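Long-range contacts in Ddb_g0293866 (Dictyostelium discoideum, PDB 5LW6), which binds ADP-ribose through the macrodomain held in this chain, and as a whole protein is probably a sensor of DNA damage that recognises poly-ADP-ribose: residues I76-Y84 / L242-D253; G184-Q195 / I211-V220. One frame throughout, in Å; residues are numbered along the deposited sequence. Where two conformers were deposited one is given.

Contact 1: residues I76-Y84 / L242-D253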
loop_
_atom_site.group_PDB
_atom_site.type_symbol
_atom_site.label_atom_id
_atom_site.label_comp_id
_atom_site.label_asym_id
_atom_site.label_seq_id
_atom_site.Cartn_x
_atom_site.Cartn_y
_atom_site.Cartn_z
ATOM N N ILE A 76 -1.980 13.713 -4.205
ATOM C CA ILE A 76 -2.932 12.618 -4.389
ATOM C C ILE A 76 -2.991 11.759 -3.122
ATOM O O ILE A 76 -4.064 11.500 -2.629
ATOM C CB ILE A 76 -2.568 11.776 -5.601
ATOM C CG1 ILE A 76 -2.881 12.530 -6.866
ATOM C CG2 ILE A 76 -3.305 10.426 -5.623
ATOM C CD1 ILE A 76 -2.145 11.987 -8.050
ATOM N N SER A 77 -1.838 11.365 -2.592
ATOM C CA SER A 77 -1.726 10.567 -1.423
ATOM C C SER A 77 -2.446 11.272 -0.257
ATOM O O SER A 77 -3.279 10.692 0.454
ATOM C CB SER A 77 -0.190 10.462 -1.038
ATOM O OG SER A 77 -0.075 9.684 0.087
ATOM N N ALA A 78 -2.066 12.519 -0.003
ATOM C CA ALA A 78 -2.602 13.251 1.170
ATOM C C ALA A 78 -4.108 13.398 1.057
ATOM O O ALA A 78 -4.848 13.229 2.025
ATOM C CB ALA A 78 -2.001 14.637 1.310
ATOM N N ASN A 79 -4.561 13.768 -0.139
ATOM C CA ASN A 79 -5.958 13.950 -0.339
ATOM C C ASN A 79 -6.748 12.617 -0.179
ATOM O O ASN A 79 -7.833 12.600 0.407
ATOM C CB ASN A 79 -6.235 14.667 -1.686
ATOM C CG ASN A 79 -6.081 16.226 -1.581
ATOM O OD1 ASN A 79 -5.891 16.899 -2.604
ATOM N ND2 ASN A 79 -6.151 16.799 -0.368
ATOM N N ALA A 80 -6.241 11.503 -0.712
ATOM C CA ALA A 80 -6.910 10.243 -0.652
ATOM C C ALA A 80 -6.980 9.780 0.823
ATOM O O ALA A 80 -7.990 9.238 1.286
ATOM C CB ALA A 80 -6.205 9.194 -1.489
ATOM N N ILE A 81 -5.890 10.017 1.553
ATOM C CA ILE A 81 -5.790 9.587 2.923
ATOM C C ILE A 81 -6.819 10.353 3.754
ATOM O O ILE A 81 -7.527 9.788 4.607
ATOM C CB ILE A 81 -4.342 9.755 3.492
ATOM C CG1 ILE A 81 -3.427 8.623 2.915
ATOM C CG2 ILE A 81 -4.295 9.671 5.037
ATOM C CD1 ILE A 81 -1.934 8.911 2.990
ATOM N N SER A 82 -6.857 11.650 3.525
ATOM C CA SER A 82 -7.779 12.498 4.250
ATOM C C SER A 82 -9.227 12.164 3.907
ATOM O O SER A 82 -10.088 12.143 4.787
ATOM C CB SER A 82 -7.409 14.000 4.123
ATOM O OG SER A 82 -8.314 14.728 4.911
ATOM N N GLU A 83 -9.514 11.832 2.642
ATOM C CA GLU A 83 -10.812 11.436 2.225
ATOM C C GLU A 83 -11.286 10.185 2.991
ATOM O O GLU A 83 -12.415 10.152 3.531
ATOM C CB GLU A 83 -10.852 11.198 0.732
ATOM C CG GLU A 83 -12.184 10.778 0.128
ATOM C CD GLU A 83 -12.092 10.474 -1.373
ATOM O OE1 GLU A 83 -11.195 9.661 -1.747
ATOM O OE2 GLU A 83 -12.903 11.020 -2.196
ATOM N N TYR A 84 -10.422 9.196 3.042
ATOM C CA TYR A 84 -10.724 7.951 3.746
ATOM C C TYR A 84 -10.895 8.220 5.241
ATOM O O TYR A 84 -11.916 7.805 5.854
ATOM C CB TYR A 84 -9.578 6.983 3.477
ATOM C CG TYR A 84 -9.752 5.626 4.212
ATOM C CD1 TYR A 84 -10.579 4.636 3.670
ATOM C CD2 TYR A 84 -9.145 5.373 5.412
ATOM C CE1 TYR A 84 -10.747 3.412 4.317
ATOM C CE2 TYR A 84 -9.319 4.156 6.085
ATOM C CZ TYR A 84 -10.135 3.199 5.559
ATOM O OH TYR A 84 -10.278 2.033 6.311
ATOM N N LEU A 242 -4.538 7.796 -8.130
ATOM C CA LEU A 242 -5.647 7.938 -7.223
ATOM C C LEU A 242 -6.468 6.691 -7.104
ATOM O O LEU A 242 -6.872 6.316 -5.982
ATOM C CB LEU A 242 -6.539 9.147 -7.599
ATOM C CG LEU A 242 -7.759 9.353 -6.721
ATOM C CD1 LEU A 242 -7.375 9.800 -5.354
ATOM C CD2 LEU A 242 -8.698 10.338 -7.411
ATOM N N GLU A 243 -6.766 6.059 -8.236
ATOM C CA GLU A 243 -7.535 4.838 -8.213
ATOM C C GLU A 243 -6.802 3.745 -7.418
ATOM O O GLU A 243 -7.441 2.935 -6.771
ATOM C CB GLU A 243 -7.774 4.355 -9.639
ATOM C CG GLU A 243 -8.532 3.049 -9.774
ATOM C CD GLU A 243 -9.947 2.946 -9.240
ATOM O OE1 GLU A 243 -10.610 3.936 -8.829
ATOM O OE2 GLU A 243 -10.455 1.768 -9.294
ATOM N N THR A 244 -5.478 3.716 -7.500
ATOM C CA THR A 244 -4.645 2.788 -6.691
ATOM C C THR A 244 -4.944 2.995 -5.192
ATOM O O THR A 244 -5.185 2.038 -4.470
ATOM C CB THR A 244 -3.171 2.868 -7.019
ATOM O OG1 THR A 244 -2.921 2.863 -8.445
ATOM C CG2 THR A 244 -2.460 1.744 -6.412
ATOM N N TYR A 245 -4.972 4.231 -4.757
ATOM C CA TYR A 245 -5.279 4.490 -3.359
ATOM C C TYR A 245 -6.693 4.060 -3.013
ATOM O O TYR A 245 -6.955 3.421 -2.013
ATOM C CB TYR A 245 -5.073 5.966 -2.978
ATOM C CG TYR A 245 -3.635 6.303 -2.683
ATOM C CD1 TYR A 245 -3.080 6.027 -1.433
ATOM C CD2 TYR A 245 -2.814 6.853 -3.610
ATOM C CE1 TYR A 245 -1.757 6.319 -1.171
ATOM C CE2 TYR A 245 -1.484 7.155 -3.343
ATOM C CZ TYR A 245 -0.941 6.861 -2.120
ATOM O OH TYR A 245 0.432 7.136 -1.848
ATOM N N HIS A 246 -7.641 4.395 -3.872
ATOM C CA HIS A 246 -9.031 3.938 -3.652
ATOM C C HIS A 246 -9.135 2.436 -3.529
ATOM O O HIS A 246 -9.768 1.941 -2.652
ATOM C CB HIS A 246 -9.948 4.474 -4.745
ATOM C CG HIS A 246 -10.244 5.933 -4.617
ATOM N ND1 HIS A 246 -10.467 6.758 -5.709
ATOM C CD2 HIS A 246 -10.399 6.713 -3.523
ATOM C CE1 HIS A 246 -10.690 7.995 -5.279
ATOM N NE2 HIS A 246 -10.697 7.985 -3.954
ATOM N N SER A 247 -8.501 1.710 -4.439
ATOM C CA SER A 247 -8.453 0.265 -4.382
ATOM C C SER A 247 -7.846 -0.250 -3.095
ATOM O O SER A 247 -8.333 -1.239 -2.485
ATOM C CB SER A 247 -7.616 -0.236 -5.551
ATOM O OG SER A 247 -8.362 0.015 -6.695
ATOM N N LEU A 248 -6.743 0.347 -2.690
ATOM C CA LEU A 248 -6.092 -0.053 -1.458
ATOM C C LEU A 248 -7.024 0.105 -0.270
ATOM O O LEU A 248 -7.138 -0.762 0.584
ATOM C CB LEU A 248 -4.811 0.759 -1.326
ATOM C CG LEU A 248 -4.030 0.556 -0.042
ATOM C CD1 LEU A 248 -3.598 -0.901 0.107
ATOM C CD2 LEU A 248 -2.830 1.492 -0.048
ATOM N N PHE A 249 -7.663 1.267 -0.159
ATOM C CA PHE A 249 -8.510 1.525 0.973
ATOM C C PHE A 249 -9.803 0.760 0.864
ATOM O O PHE A 249 -10.357 0.340 1.875
ATOM C CB PHE A 249 -8.768 3.036 1.130
ATOM C CG PHE A 249 -7.539 3.820 1.491
ATOM C CD1 PHE A 249 -6.548 3.287 2.353
ATOM C CD2 PHE A 249 -7.329 5.027 0.975
ATOM C CE1 PHE A 249 -5.380 4.004 2.653
ATOM C CE2 PHE A 249 -6.172 5.765 1.287
ATOM C CZ PHE A 249 -5.222 5.260 2.121
ATOM N N ASN A 250 -10.232 0.435 -0.342
ATOM C CA ASN A 250 -11.353 -0.474 -0.479
ATOM C C ASN A 250 -10.999 -1.868 0.085
ATOM O O ASN A 250 -11.819 -2.477 0.766
ATOM C CB ASN A 250 -11.759 -0.647 -1.939
ATOM C CG ASN A 250 -12.444 0.558 -2.481
ATOM O OD1 ASN A 250 -12.826 1.453 -1.750
ATOM N ND2 ASN A 250 -12.644 0.579 -3.800
ATOM N N ALA A 251 -9.800 -2.346 -0.161
ATOM C CA ALA A 251 -9.350 -3.600 0.394
ATOM C C ALA A 251 -9.325 -3.528 1.910
ATOM O O ALA A 251 -9.685 -4.475 2.611
ATOM C CB ALA A 251 -8.015 -3.973 -0.133
ATOM N N LEU A 252 -8.867 -2.418 2.447
ATOM C CA LEU A 252 -8.821 -2.271 3.880
ATOM C C LEU A 252 -10.200 -2.394 4.471
ATOM O O LEU A 252 -10.379 -3.040 5.520
ATOM C CB LEU A 252 -8.146 -0.934 4.218
ATOM C CG LEU A 252 -7.906 -0.668 5.670
ATOM C CD1 LEU A 252 -7.099 -1.758 6.341
ATOM C CD2 LEU A 252 -7.258 0.743 5.818
ATOM N N ASP A 253 -11.212 -1.790 3.829
ATOM C CA ASP A 253 -12.588 -1.822 4.365
ATOM C C ASP A 253 -13.294 -3.182 4.172
ATOM O O ASP A 253 -14.249 -3.507 4.855
ATOM C CB ASP A 253 -13.418 -0.691 3.786
ATOM C CG ASP A 253 -13.253 0.637 4.572
ATOM O OD1 ASP A 253 -12.514 0.650 5.635
ATOM O OD2 ASP A 253 -13.872 1.645 4.109
#

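Contact 2: residues G184-Q195 / I211-V220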
loop_
_atom_site.group_PDB
_atom_site.type_symbol
_atom_site.label_atom_id
_atom_site.label_comp_id
_atom_site.label_asym_id
_atom_site.label_seq_id
_atom_site.Cartn_x
_atom_site.Cartn_y
_atom_site.Cartn_z
ATOM N N GLY A 184 -2.560 -9.085 -12.896
ATOM C CA GLY A 184 -2.981 -7.838 -12.290
ATOM C C GLY A 184 -3.076 -6.732 -13.275
ATOM O O GLY A 184 -2.463 -6.780 -14.329
ATOM N N LYS A 185 -3.875 -5.729 -12.902
ATOM C CA LYS A 185 -4.117 -4.546 -13.716
ATOM C C LYS A 185 -3.721 -3.305 -12.938
ATOM O O LYS A 185 -4.012 -3.212 -11.733
ATOM C CB LYS A 185 -5.579 -4.426 -14.012
ATOM C CG LYS A 185 -6.135 -5.636 -14.723
ATOM C CD LYS A 185 -6.020 -5.539 -16.227
ATOM C CE LYS A 185 -6.636 -6.788 -16.894
ATOM N NZ LYS A 185 -5.762 -7.974 -16.630
ATOM N N ILE A 186 -3.138 -2.353 -13.652
ATOM C CA ILE A 186 -2.714 -1.086 -13.053
ATOM C C ILE A 186 -3.879 -0.334 -12.445
ATOM O O ILE A 186 -4.960 -0.204 -13.035
ATOM C CB ILE A 186 -1.940 -0.177 -14.069
ATOM C CG1 ILE A 186 -0.615 -0.858 -14.504
ATOM C CG2 ILE A 186 -1.560 1.141 -13.437
ATOM C CD1 ILE A 186 -0.316 -0.692 -15.993
ATOM N N GLY A 187 -3.649 0.192 -11.255
ATOM C CA GLY A 187 -4.676 0.901 -10.535
ATOM C C GLY A 187 -5.436 0.011 -9.532
ATOM O O GLY A 187 -6.302 0.496 -8.860
ATOM N N LYS A 188 -5.148 -1.292 -9.472
ATOM C CA LYS A 188 -5.809 -2.204 -8.603
ATOM C C LYS A 188 -4.872 -2.813 -7.566
ATOM O O LYS A 188 -3.664 -2.761 -7.742
ATOM C CB LYS A 188 -6.502 -3.332 -9.390
ATOM C CG LYS A 188 -7.614 -2.806 -10.291
ATOM C CD LYS A 188 -8.813 -2.151 -9.577
ATOM C CE LYS A 188 -9.952 -1.640 -10.508
ATOM N NZ LYS A 188 -9.620 -0.284 -11.082
ATOM N N VAL A 189 -5.440 -3.313 -6.486
ATOM C CA VAL A 189 -4.679 -4.093 -5.494
ATOM C C VAL A 189 -5.156 -5.530 -5.377
ATOM O O VAL A 189 -6.310 -5.856 -5.736
ATOM C CB VAL A 189 -4.635 -3.379 -4.126
ATOM C CG1 VAL A 189 -4.280 -1.886 -4.311
ATOM C CG2 VAL A 189 -5.933 -3.536 -3.393
ATOM N N TYR A 190 -4.309 -6.399 -4.834
ATOM C CA TYR A 190 -4.484 -7.820 -4.818
ATOM C C TYR A 190 -4.128 -8.346 -3.426
ATOM O O TYR A 190 -2.945 -8.557 -3.174
ATOM C CB TYR A 190 -3.649 -8.458 -5.924
ATOM C CG TYR A 190 -4.147 -7.987 -7.248
ATOM C CD1 TYR A 190 -5.166 -8.635 -7.944
ATOM C CD2 TYR A 190 -3.638 -6.860 -7.814
ATOM C CE1 TYR A 190 -5.646 -8.130 -9.146
ATOM C CE2 TYR A 190 -4.180 -6.319 -8.958
ATOM C CZ TYR A 190 -5.141 -6.987 -9.653
ATOM O OH TYR A 190 -5.633 -6.403 -10.816
ATOM N N PRO A 191 -5.122 -8.508 -2.559
ATOM C CA PRO A 191 -4.847 -9.000 -1.191
ATOM C C PRO A 191 -4.666 -10.510 -1.173
ATOM O O PRO A 191 -5.411 -11.233 -1.847
ATOM C CB PRO A 191 -6.038 -8.564 -0.385
ATOM C CG PRO A 191 -7.033 -7.985 -1.357
ATOM C CD PRO A 191 -6.455 -7.877 -2.707
ATOM N N ILE A 192 -3.714 -10.980 -0.384
ATOM C CA ILE A 192 -3.486 -12.378 -0.181
ATOM C C ILE A 192 -3.402 -12.601 1.316
ATOM O O ILE A 192 -2.532 -12.077 1.956
ATOM C CB ILE A 192 -2.171 -12.818 -0.846
ATOM C CG1 ILE A 192 -2.265 -12.645 -2.368
ATOM C CG2 ILE A 192 -1.777 -14.277 -0.573
ATOM C CD1 ILE A 192 -1.210 -11.755 -2.845
ATOM N N SER A 193 -4.292 -13.391 1.868
ATOM C CA SER A 193 -4.269 -13.700 3.277
ATOM C C SER A 193 -3.133 -14.684 3.618
ATOM O O SER A 193 -2.939 -15.676 2.929
ATOM C CB SER A 193 -5.593 -14.296 3.717
ATOM O OG SER A 193 -5.521 -14.805 5.052
ATOM N N LEU A 194 -2.325 -14.370 4.613
ATOM C CA LEU A 194 -1.366 -15.302 5.190
ATOM C C LEU A 194 -2.071 -16.297 6.140
ATOM O O LEU A 194 -1.521 -17.309 6.495
ATOM C CB LEU A 194 -0.255 -14.581 5.938
ATOM C CG LEU A 194 0.418 -13.448 5.196
ATOM C CD1 LEU A 194 1.595 -12.872 5.926
ATOM C CD2 LEU A 194 0.833 -13.906 3.824
ATOM N N GLN A 195 -3.288 -15.994 6.537
ATOM C CA GLN A 195 -4.064 -16.872 7.465
ATOM C C GLN A 195 -4.779 -18.019 6.869
ATOM O O GLN A 195 -4.663 -19.132 7.356
ATOM C CB GLN A 195 -5.112 -16.076 8.198
ATOM C CG GLN A 195 -4.514 -15.080 9.111
ATOM C CD GLN A 195 -5.576 -14.406 9.957
ATOM O OE1 GLN A 195 -6.382 -13.598 9.456
ATOM N NE2 GLN A 195 -5.571 -14.715 11.247
ATOM N N ILE A 211 1.238 -9.881 10.829
ATOM C CA ILE A 211 0.632 -9.550 9.516
ATOM C C ILE A 211 -0.304 -10.650 9.128
ATOM O O ILE A 211 0.102 -11.858 9.060
ATOM C CB ILE A 211 1.706 -9.290 8.425
ATOM C CG1 ILE A 211 2.525 -8.007 8.727
ATOM C CG2 ILE A 211 1.033 -9.193 7.069
ATOM C CD1 ILE A 211 3.902 -7.905 8.070
ATOM N N ASP A 212 -1.553 -10.307 8.826
ATOM C CA ASP A 212 -2.540 -11.267 8.315
ATOM C C ASP A 212 -2.729 -11.299 6.831
ATOM O O ASP A 212 -3.128 -12.345 6.283
ATOM C CB ASP A 212 -3.896 -11.018 8.945
ATOM C CG ASP A 212 -3.886 -11.282 10.451
ATOM O OD1 ASP A 212 -3.048 -12.085 10.926
ATOM O OD2 ASP A 212 -4.688 -10.623 11.164
ATOM N N ILE A 213 -2.521 -10.145 6.173
ATOM C CA ILE A 213 -2.797 -9.975 4.768
ATOM C C ILE A 213 -1.678 -9.160 4.148
ATOM O O ILE A 213 -1.311 -8.132 4.665
ATOM C CB ILE A 213 -4.171 -9.238 4.521
ATOM C CG1 ILE A 213 -5.353 -10.001 5.095
ATOM C CG2 ILE A 213 -4.347 -8.901 3.016
ATOM C CD1 ILE A 213 -6.469 -9.073 5.476
ATOM N N VAL A 214 -1.130 -9.632 3.043
ATOM C CA VAL A 214 -0.176 -8.902 2.176
ATOM C C VAL A 214 -0.926 -8.439 0.908
ATOM O O VAL A 214 -1.626 -9.214 0.302
ATOM C CB VAL A 214 1.076 -9.782 1.793
ATOM C CG1 VAL A 214 1.906 -9.061 0.739
ATOM C CG2 VAL A 214 1.881 -10.103 3.042
ATOM N N ILE A 215 -0.831 -7.192 0.595
ATOM C CA ILE A 215 -1.579 -6.625 -0.507
ATOM C C ILE A 215 -0.567 -6.139 -1.550
ATOM O O ILE A 215 0.332 -5.325 -1.289
ATOM C CB ILE A 215 -2.428 -5.413 -0.034
ATOM C CG1 ILE A 215 -3.378 -5.777 1.094
ATOM C CG2 ILE A 215 -3.114 -4.741 -1.227
ATOM C CD1 ILE A 215 -4.061 -4.578 1.753
ATOM N N LEU A 216 -0.700 -6.654 -2.770
ATOM C CA LEU A 216 0.164 -6.254 -3.825
ATOM C C LEU A 216 -0.532 -5.083 -4.521
ATOM O O LEU A 216 -1.661 -5.198 -4.910
ATOM C CB LEU A 216 0.258 -7.440 -4.817
ATOM C CG LEU A 216 0.829 -8.739 -4.238
ATOM C CD1 LEU A 216 1.051 -9.713 -5.372
ATOM C CD2 LEU A 216 2.170 -8.584 -3.598
ATOM N N VAL A 217 0.182 -3.979 -4.683
ATOM C CA VAL A 217 -0.412 -2.707 -5.093
ATOM C C VAL A 217 0.173 -2.364 -6.459
ATOM O O VAL A 217 1.361 -2.217 -6.569
ATOM C CB VAL A 217 0.038 -1.617 -4.074
ATOM C CG1 VAL A 217 -0.413 -0.261 -4.534
ATOM C CG2 VAL A 217 -0.512 -1.935 -2.685
ATOM N N LEU A 218 -0.638 -2.224 -7.491
ATOM C CA LEU A 218 -0.131 -1.984 -8.827
ATOM C C LEU A 218 -0.284 -0.462 -9.140
ATOM O O LEU A 218 -1.235 -0.007 -9.773
ATOM C CB LEU A 218 -0.860 -2.886 -9.837
ATOM C CG LEU A 218 -0.210 -4.252 -9.987
ATOM C CD1 LEU A 218 -0.294 -5.073 -8.737
ATOM C CD2 LEU A 218 -0.886 -4.978 -11.122
ATOM N N GLY A 219 0.630 0.330 -8.593
ATOM C CA GLY A 219 0.632 1.756 -8.818
ATOM C C GLY A 219 1.216 2.022 -10.219
ATOM O O GLY A 219 1.723 1.123 -10.886
ATOM N N VAL A 220 1.215 3.284 -10.582
ATOM C CA VAL A 220 1.626 3.757 -11.869
ATOM C C VAL A 220 3.150 3.878 -11.897
ATOM O O VAL A 220 3.753 4.483 -11.040
ATOM C CB VAL A 220 0.962 5.108 -12.147
ATOM C CG1 VAL A 220 1.517 5.732 -13.400
ATOM C CG2 VAL A 220 -0.539 4.965 -12.218
#

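Contact 1: residues I76-Y84 / L242-D253
Helices 70-87 and 237-253 pack side by side in the alpha/beta macrodomain, Tyr84 lying against Phe249 toward the C-terminal end of segment 76-84. Over the segments 76-84 and 242-253 the axes approach to 9.8 Å and run in the same general direction, crossing at -32°. The two rings form an offset stack, with centroids 4.7 Å apart and planes inclined by 26°. CG of Tyr84 sits over the rim of one Phe249 face, while CG1 of Ile81 abuts the edge of the same ring. With CG of Tyr84 anti to the backbone N (chi1 178°), the phenol reaches across to the other helix, and its OH donates to OD1 of Asp253 at 2.7 Å, meeting the carboxylate from above its plane. That carboxylate also takes a salt bridge from Arg54 through OD1 and hydrogen bonds from His88 and Arg43 N through OD2. Midway along, CB of Ala80 packs on CB of Tyr245 at 3.7 Å. CA of Ser77 lies over the face of the Tyr245 ring, 4.1 Å from the centroid, a CH-pi contact; the hydroxyl of Tyr245 has its stronger partner in Ile61, and the bond from Ser77 OG is weak. NE2 of His246 donates in its ring plane to the syn lone pair of Glu83 OE1, 2.8 Å away. Apolar and aromatic packing thus carries the length of the contact, the Tyr84-Asp253 and His246-Glu83 bonds add direction toward the C-terminal end of segment 76-84, and the nearby Arg54 would probably help keep the buried Asp253 ionised.

Contact 2: residues G184-Q195 / I211-V220
Strands 189-193 and 213-217 pair antiparallel at one margin of the mixed macrodomain sheet, where 189-193 is the outermost strand and 213-217 lies next to it. Tyr190 with Leu216 and Ile192 with Val214 are the hydrogen-bonded pairs. The bond from Leu216 N to Tyr190 O is nearly straight (174° at the hydrogen, 3.0 Å), whereas its return bond, from Tyr190 N to Leu216 O, is more bent. The ladder runs past both strand ends, through Leu194 N to Asp212 O and, from within the type II turn Lys185-Lys188, through Gly187 N to Leu218 O at 2.8 Å. On the face bearing Val189, Pro191 and Ile215, CG2 of Ile215 presses on CB of Val189 at 3.5 Å. Tyr190, Ile192, Val214 and Leu216 occupy the other face, where CD1 of Ile192 meets CG of Leu216 at 3.9 Å and helix 169-179 covers Ile192 and Val214. Leu218, its CG anti to the carbonyl carbon (chi1 -87°), directs CD1 to CD2 of Tyr190 and CD2 to the backbone of Gly184. The phenol runs back along its own segment to accept a bond from Lys185 N, and Tyr180 packs edge-to-face with its ring. A leucine in place of Tyr190 would probably leave Lys185 N without this acceptor and Tyr180 without its aromatic partner. At the far end, the Gln195 amide stacks on the Asp212 carboxylate with planes 5° apart, and Ser193 OG accepts from Gln195 N at 2.9 Å in an ST turn.

Overall arrangement
Both contacts are largely buried, yet they join different layers: contact 1 binds two helices, whereas contact 2 zips the outermost strand to its neighbour within the sheet. Helix 237-253 connects them, since it follows strand 213-217 in the chain and packs over the sheet face carrying Val189 and Val217. The centres lie 13 Å apart, and the segments touch directly: Glu243 OE2 forms a salt bridge with Lys188 NZ at 2.8 Å, and CG2 of Thr244 packs on CG1 of Val217. The bonding across contact 1 is made by side chains, aromatic and polar; in contact 2 it is mainly main-chain, with apolar side chains on both faces and exposed residues at the margins.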